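Local coordinates for penicillin-binding protein activator LpoA (Escherichia coli, PDB 6DR3) that is an outer-membrane lipoprotein essential for the function of penicillin-binding protein 1A, whose transpeptidase activity it stimulates in vitro, and is represented here by its amino-terminal domain, at residues Arg120-Gln132 and Leu163-Trp175. Sequence-based numbering, arbitrary orientation.
Sequences RPSIDLLRALIAQ and LVINADENILQGW
I130 lays its outer methyl over L172, with I130 CD1 3.6 Å from L172 CD1 and the two side chains at about a right angle. The same methyl also reaches W175, while the other branch, I130 CG2, slides past I171 to meet I171 CG2 at 3.6 Å. One turn back, L126 crosses L172 as well, L126 CB 4.0 Å from L172 CD1, so that L172 CD1 touches both I130 and L126. Farther toward the start of helix 123-132, I123 carries CG1 anti to its backbone N (chi1 -170°); this sends CD1 to the carbonyl O of V164, and CB rests on L163.

The contact illustrates a general principle: an apolar helix-helix seam flanked at its edge by a buttressed salt bridge. R127 meets the E169 carboxylate through a forked pair of bonds, R127 NE donating to E169 OE2 at 2.6 Å and R127 NH2 to E169 OE1 at 3.1 Å. Both bonds meet the syn side, and the guanidinium and carboxylate planes are only 7° apart. On its anti lone pair E169 OE1 also accepts from N166 N at 2.8 Å, which fixes the carboxylate across the type I turn N166-E169, at the N-cap of helix 170-185. I123 CG1 lies over one face of the R127 guanidinium, toward its rim.

W175 also packs against I145, T148 and L152 of helix 138-153. Helices 123-132 and 170-185 meet directly, and helix 138-153 lies against both, an arrangement characteristic of the TPR-like helical motifs of the LpoA amino-terminal domain.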
loop_
_atom_site.group_PDB
_atom_site.type_symbol
_atom_site.label_atom_id
_atom_site.label_comp_id
_atom_site.label_asym_id
_atom_site.label_seq_id
_atom_site.Cartn_x
_atom_site.Cartn_y
_atom_site.Cartn_z
ATOM N N ARG A 120 3.963 10.122 7.990
ATOM C CA ARG A 120 3.944 11.576 8.059
ATOM C C ARG A 120 2.767 12.109 7.248
ATOM O O ARG A 120 2.775 12.012 6.013
ATOM C CB ARG A 120 5.263 12.156 7.547
ATOM C CG ARG A 120 6.443 11.856 8.457
ATOM C CD ARG A 120 7.769 12.229 7.818
ATOM N NE ARG A 120 8.895 11.940 8.702
ATOM C CZ ARG A 120 10.173 12.023 8.345
ATOM N NH1 ARG A 120 10.503 12.384 7.112
ATOM N NH2 ARG A 120 11.124 11.739 9.224
ATOM N N PRO A 121 1.739 12.667 7.889
ATOM C CA PRO A 121 0.560 13.112 7.129
ATOM C C PRO A 121 0.908 14.223 6.152
ATOM O O PRO A 121 1.420 15.278 6.532
ATOM C CB PRO A 121 -0.406 13.590 8.220
ATOM C CG PRO A 121 0.453 13.892 9.394
ATOM C CD PRO A 121 1.581 12.915 9.334
ATOM N N SER A 122 0.626 13.970 4.877
ATOM C CA SER A 122 0.790 14.966 3.829
ATOM C C SER A 122 -0.128 14.578 2.681
ATOM O O SER A 122 -0.727 13.500 2.677
ATOM C CB SER A 122 2.247 15.063 3.366
ATOM O OG SER A 122 2.647 13.883 2.692
ATOM N N ILE A 123 -0.244 15.479 1.704
ATOM C CA ILE A 123 -1.083 15.186 0.548
ATOM C C ILE A 123 -0.506 14.018 -0.240
ATOM O O ILE A 123 -1.250 13.246 -0.857
ATOM C CB ILE A 123 -1.247 16.443 -0.329
ATOM C CG1 ILE A 123 -2.324 16.206 -1.389
ATOM C CG2 ILE A 123 0.087 16.835 -0.969
ATOM C CD1 ILE A 123 -2.765 17.463 -2.109
ATOM N N ASP A 124 0.818 13.860 -0.223
ATOM C CA ASP A 124 1.439 12.745 -0.929
ATOM C C ASP A 124 1.026 11.412 -0.317
ATOM O O ASP A 124 0.716 10.458 -1.040
ATOM C CB ASP A 124 2.960 12.895 -0.908
ATOM C CG ASP A 124 3.420 14.251 -1.411
ATOM O OD1 ASP A 124 3.243 15.251 -0.682
ATOM O OD2 ASP A 124 3.957 14.315 -2.536
ATOM N N LEU A 125 1.015 11.328 1.015
ATOM C CA LEU A 125 0.631 10.080 1.669
ATOM C C LEU A 125 -0.834 9.757 1.417
ATOM O O LEU A 125 -1.183 8.601 1.153
ATOM C CB LEU A 125 0.907 10.164 3.171
ATOM C CG LEU A 125 0.463 8.952 3.996
ATOM C CD1 LEU A 125 1.149 7.677 3.516
ATOM C CD2 LEU A 125 0.738 9.185 5.471
ATOM N N LEU A 126 -1.706 10.764 1.503
ATOM C CA LEU A 126 -3.122 10.543 1.230
ATOM C C LEU A 126 -3.323 10.006 -0.181
ATOM O O LEU A 126 -4.059 9.036 -0.390
ATOM C CB LEU A 126 -3.901 11.845 1.433
ATOM C CG LEU A 126 -3.920 12.389 2.865
ATOM C CD1 LEU A 126 -4.564 13.764 2.912
ATOM C CD2 LEU A 126 -4.643 11.435 3.805
ATOM N N ARG A 127 -2.662 10.620 -1.165
ATOM C CA ARG A 127 -2.796 10.163 -2.544
ATOM C C ARG A 127 -2.317 8.726 -2.700
ATOM O O ARG A 127 -2.909 7.945 -3.455
ATOM C CB ARG A 127 -2.016 11.087 -3.481
ATOM C CG ARG A 127 -2.652 12.454 -3.695
ATOM C CD ARG A 127 -1.938 13.212 -4.805
ATOM N NE ARG A 127 -2.654 14.424 -5.211
ATOM C CZ ARG A 127 -2.219 15.673 -5.039
ATOM N NH1 ARG A 127 -1.045 15.925 -4.468
ATOM N NH2 ARG A 127 -2.967 16.688 -5.453
ATOM N N ALA A 128 -1.246 8.354 -1.995
ATOM C CA ALA A 128 -0.727 6.995 -2.104
ATOM C C ALA A 128 -1.700 5.991 -1.497
ATOM O O ALA A 128 -1.966 4.935 -2.083
ATOM C CB ALA A 128 0.641 6.899 -1.427
ATOM N N LEU A 129 -2.240 6.304 -0.317
ATOM C CA LEU A 129 -3.249 5.439 0.285
ATOM C C LEU A 129 -4.478 5.329 -0.607
ATOM O O LEU A 129 -5.042 4.240 -0.770
ATOM C CB LEU A 129 -3.638 5.975 1.662
ATOM C CG LEU A 129 -2.587 5.819 2.759
ATOM C CD1 LEU A 129 -2.897 6.744 3.922
ATOM C CD2 LEU A 129 -2.524 4.375 3.228
ATOM N N ILE A 130 -4.902 6.449 -1.196
ATOM C CA ILE A 130 -6.098 6.448 -2.033
ATOM C C ILE A 130 -5.852 5.665 -3.317
ATOM O O ILE A 130 -6.735 4.943 -3.797
ATOM C CB ILE A 130 -6.538 7.898 -2.319
ATOM C CG1 ILE A 130 -7.061 8.543 -1.035
ATOM C CG2 ILE A 130 -7.612 7.945 -3.408
ATOM C CD1 ILE A 130 -7.223 10.045 -1.118
ATOM N N ALA A 131 -4.655 5.792 -3.895
ATOM C CA ALA A 131 -4.349 5.055 -5.117
ATOM C C ALA A 131 -4.252 3.556 -4.858
ATOM O O ALA A 131 -4.560 2.753 -5.746
ATOM C CB ALA A 131 -3.046 5.570 -5.727
ATOM N N GLN A 132 -3.831 3.162 -3.654
ATOM C CA GLN A 132 -3.666 1.748 -3.337
ATOM C C GLN A 132 -4.984 1.072 -2.984
ATOM O O GLN A 132 -5.166 -0.111 -3.293
ATOM C CB GLN A 132 -2.689 1.587 -2.173
ATOM C CG GLN A 132 -2.302 0.141 -1.867
ATOM C CD GLN A 132 -1.691 -0.014 -0.488
ATOM O OE1 GLN A 132 -2.259 0.440 0.506
ATOM N NE2 GLN A 132 -0.528 -0.656 -0.421
ATOM N N LEU A 163 -4.201 22.577 1.855
ATOM C CA LEU A 163 -4.153 21.508 0.869
ATOM C C LEU A 163 -4.822 21.946 -0.428
ATOM O O LEU A 163 -5.887 22.570 -0.419
ATOM C CB LEU A 163 -4.835 20.252 1.411
ATOM C CG LEU A 163 -4.138 19.544 2.575
ATOM C CD1 LEU A 163 -5.004 18.406 3.095
ATOM C CD2 LEU A 163 -2.773 19.022 2.158
ATOM N N VAL A 164 -4.186 21.613 -1.548
ATOM C CA VAL A 164 -4.685 21.942 -2.879
ATOM C C VAL A 164 -4.844 20.638 -3.647
ATOM O O VAL A 164 -3.858 19.927 -3.881
ATOM C CB VAL A 164 -3.744 22.904 -3.623
ATOM C CG1 VAL A 164 -4.422 23.451 -4.874
ATOM C CG2 VAL A 164 -3.301 24.042 -2.709
ATOM N N ILE A 165 -6.076 20.323 -4.034
ATOM C CA ILE A 165 -6.378 19.082 -4.733
ATOM C C ILE A 165 -6.803 19.405 -6.159
ATOM O O ILE A 165 -7.195 20.529 -6.486
ATOM C CB ILE A 165 -7.462 18.260 -4.004
ATOM C CG1 ILE A 165 -8.792 19.023 -3.960
ATOM C CG2 ILE A 165 -6.990 17.916 -2.595
ATOM C CD1 ILE A 165 -9.950 18.211 -3.409
ATOM N N ASN A 166 -6.719 18.394 -7.016
ATOM C CA ASN A 166 -7.109 18.524 -8.410
ATOM C C ASN A 166 -8.597 18.225 -8.575
ATOM O O ASN A 166 -9.225 17.574 -7.736
ATOM C CB ASN A 166 -6.276 17.589 -9.286
ATOM C CG ASN A 166 -4.792 17.898 -9.217
ATOM O OD1 ASN A 166 -4.389 19.061 -9.210
ATOM N ND2 ASN A 166 -3.971 16.856 -9.158
ATOM N N ALA A 167 -9.158 18.714 -9.684
ATOM C CA ALA A 167 -10.598 18.612 -9.895
ATOM C C ALA A 167 -11.063 17.163 -9.968
ATOM O O ALA A 167 -12.197 16.858 -9.583
ATOM C CB ALA A 167 -10.992 19.358 -11.170
ATOM N N ASP A 168 -10.210 16.261 -10.449
ATOM C CA ASP A 168 -10.589 14.869 -10.652
ATOM C C ASP A 168 -10.296 13.985 -9.443
ATOM O O ASP A 168 -10.386 12.758 -9.555
ATOM C CB ASP A 168 -9.876 14.309 -11.887
ATOM C CG ASP A 168 -8.365 14.309 -11.744
ATOM O OD1 ASP A 168 -7.858 14.781 -10.705
ATOM O OD2 ASP A 168 -7.683 13.836 -12.676
ATOM N N GLU A 169 -9.952 14.571 -8.298
ATOM C CA GLU A 169 -9.678 13.799 -7.085
ATOM C C GLU A 169 -10.910 13.817 -6.179
ATOM O O GLU A 169 -10.927 14.415 -5.102
ATOM C CB GLU A 169 -8.450 14.356 -6.370
ATOM C CG GLU A 169 -7.140 14.109 -7.096
ATOM C CD GLU A 169 -5.947 14.667 -6.346
ATOM O OE1 GLU A 169 -5.800 15.905 -6.290
ATOM O OE2 GLU A 169 -5.160 13.866 -5.801
ATOM N N ASN A 170 -11.960 13.133 -6.643
ATOM C CA ASN A 170 -13.223 13.149 -5.914
ATOM C C ASN A 170 -13.151 12.320 -4.638
ATOM O O ASN A 170 -13.847 12.628 -3.664
ATOM C CB ASN A 170 -14.361 12.643 -6.800
ATOM C CG ASN A 170 -15.731 13.062 -6.284
ATOM O OD1 ASN A 170 -15.904 14.175 -5.784
ATOM N ND2 ASN A 170 -16.706 12.167 -6.392
ATOM N N ILE A 171 -12.335 11.267 -4.618
ATOM C CA ILE A 171 -12.193 10.475 -3.400
ATOM C C ILE A 171 -11.453 11.279 -2.334
ATOM O O ILE A 171 -11.872 11.332 -1.172
ATOM C CB ILE A 171 -11.491 9.138 -3.703
ATOM C CG1 ILE A 171 -12.440 8.229 -4.496
ATOM C CG2 ILE A 171 -11.037 8.449 -2.406
ATOM C CD1 ILE A 171 -11.842 6.893 -4.915
ATOM N N LEU A 172 -10.348 11.922 -2.717
ATOM C CA LEU A 172 -9.632 12.773 -1.774
ATOM C C LEU A 172 -10.515 13.918 -1.297
ATOM O O LEU A 172 -10.522 14.251 -0.107
ATOM C CB LEU A 172 -8.352 13.309 -2.417
ATOM C CG LEU A 172 -7.496 14.239 -1.553
ATOM C CD1 LEU A 172 -7.084 13.564 -0.252
ATOM C CD2 LEU A 172 -6.272 14.697 -2.329
ATOM N N GLN A 173 -11.271 14.532 -2.210
ATOM C CA GLN A 173 -12.198 15.582 -1.806
ATOM C C GLN A 173 -13.194 15.061 -0.778
ATOM O O GLN A 173 -13.500 15.744 0.203
ATOM C CB GLN A 173 -12.934 16.139 -3.025
ATOM C CG GLN A 173 -13.818 17.339 -2.708
ATOM C CD GLN A 173 -14.647 17.798 -3.891
ATOM O OE1 GLN A 173 -14.852 17.055 -4.850
ATOM N NE2 GLN A 173 -15.129 19.035 -3.827
ATOM N N GLY A 174 -13.710 13.848 -0.990
ATOM C CA GLY A 174 -14.620 13.263 -0.019
ATOM C C GLY A 174 -13.960 13.034 1.326
ATOM O O GLY A 174 -14.568 13.267 2.374
ATOM N N TRP A 175 -12.707 12.570 1.319
ATOM C CA TRP A 175 -11.984 12.376 2.571
ATOM C C TRP A 175 -11.792 13.696 3.304
ATOM O O TRP A 175 -11.969 13.768 4.524
ATOM C CB TRP A 175 -10.631 11.719 2.306
ATOM C CG TRP A 175 -10.685 10.226 2.175
ATOM C CD1 TRP A 175 -10.360 9.487 1.073
ATOM C CD2 TRP A 175 -11.084 9.290 3.182
ATOM N NE1 TRP A 175 -10.529 8.149 1.334
ATOM C CE2 TRP A 175 -10.974 8.001 2.622
ATOM C CE3 TRP A 175 -11.523 9.415 4.503
ATOM C CZ2 TRP A 175 -11.287 6.847 3.336
ATOM C CZ3 TRP A 175 -11.833 8.268 5.210
ATOM C CH2 TRP A 175 -11.714 7.002 4.627
#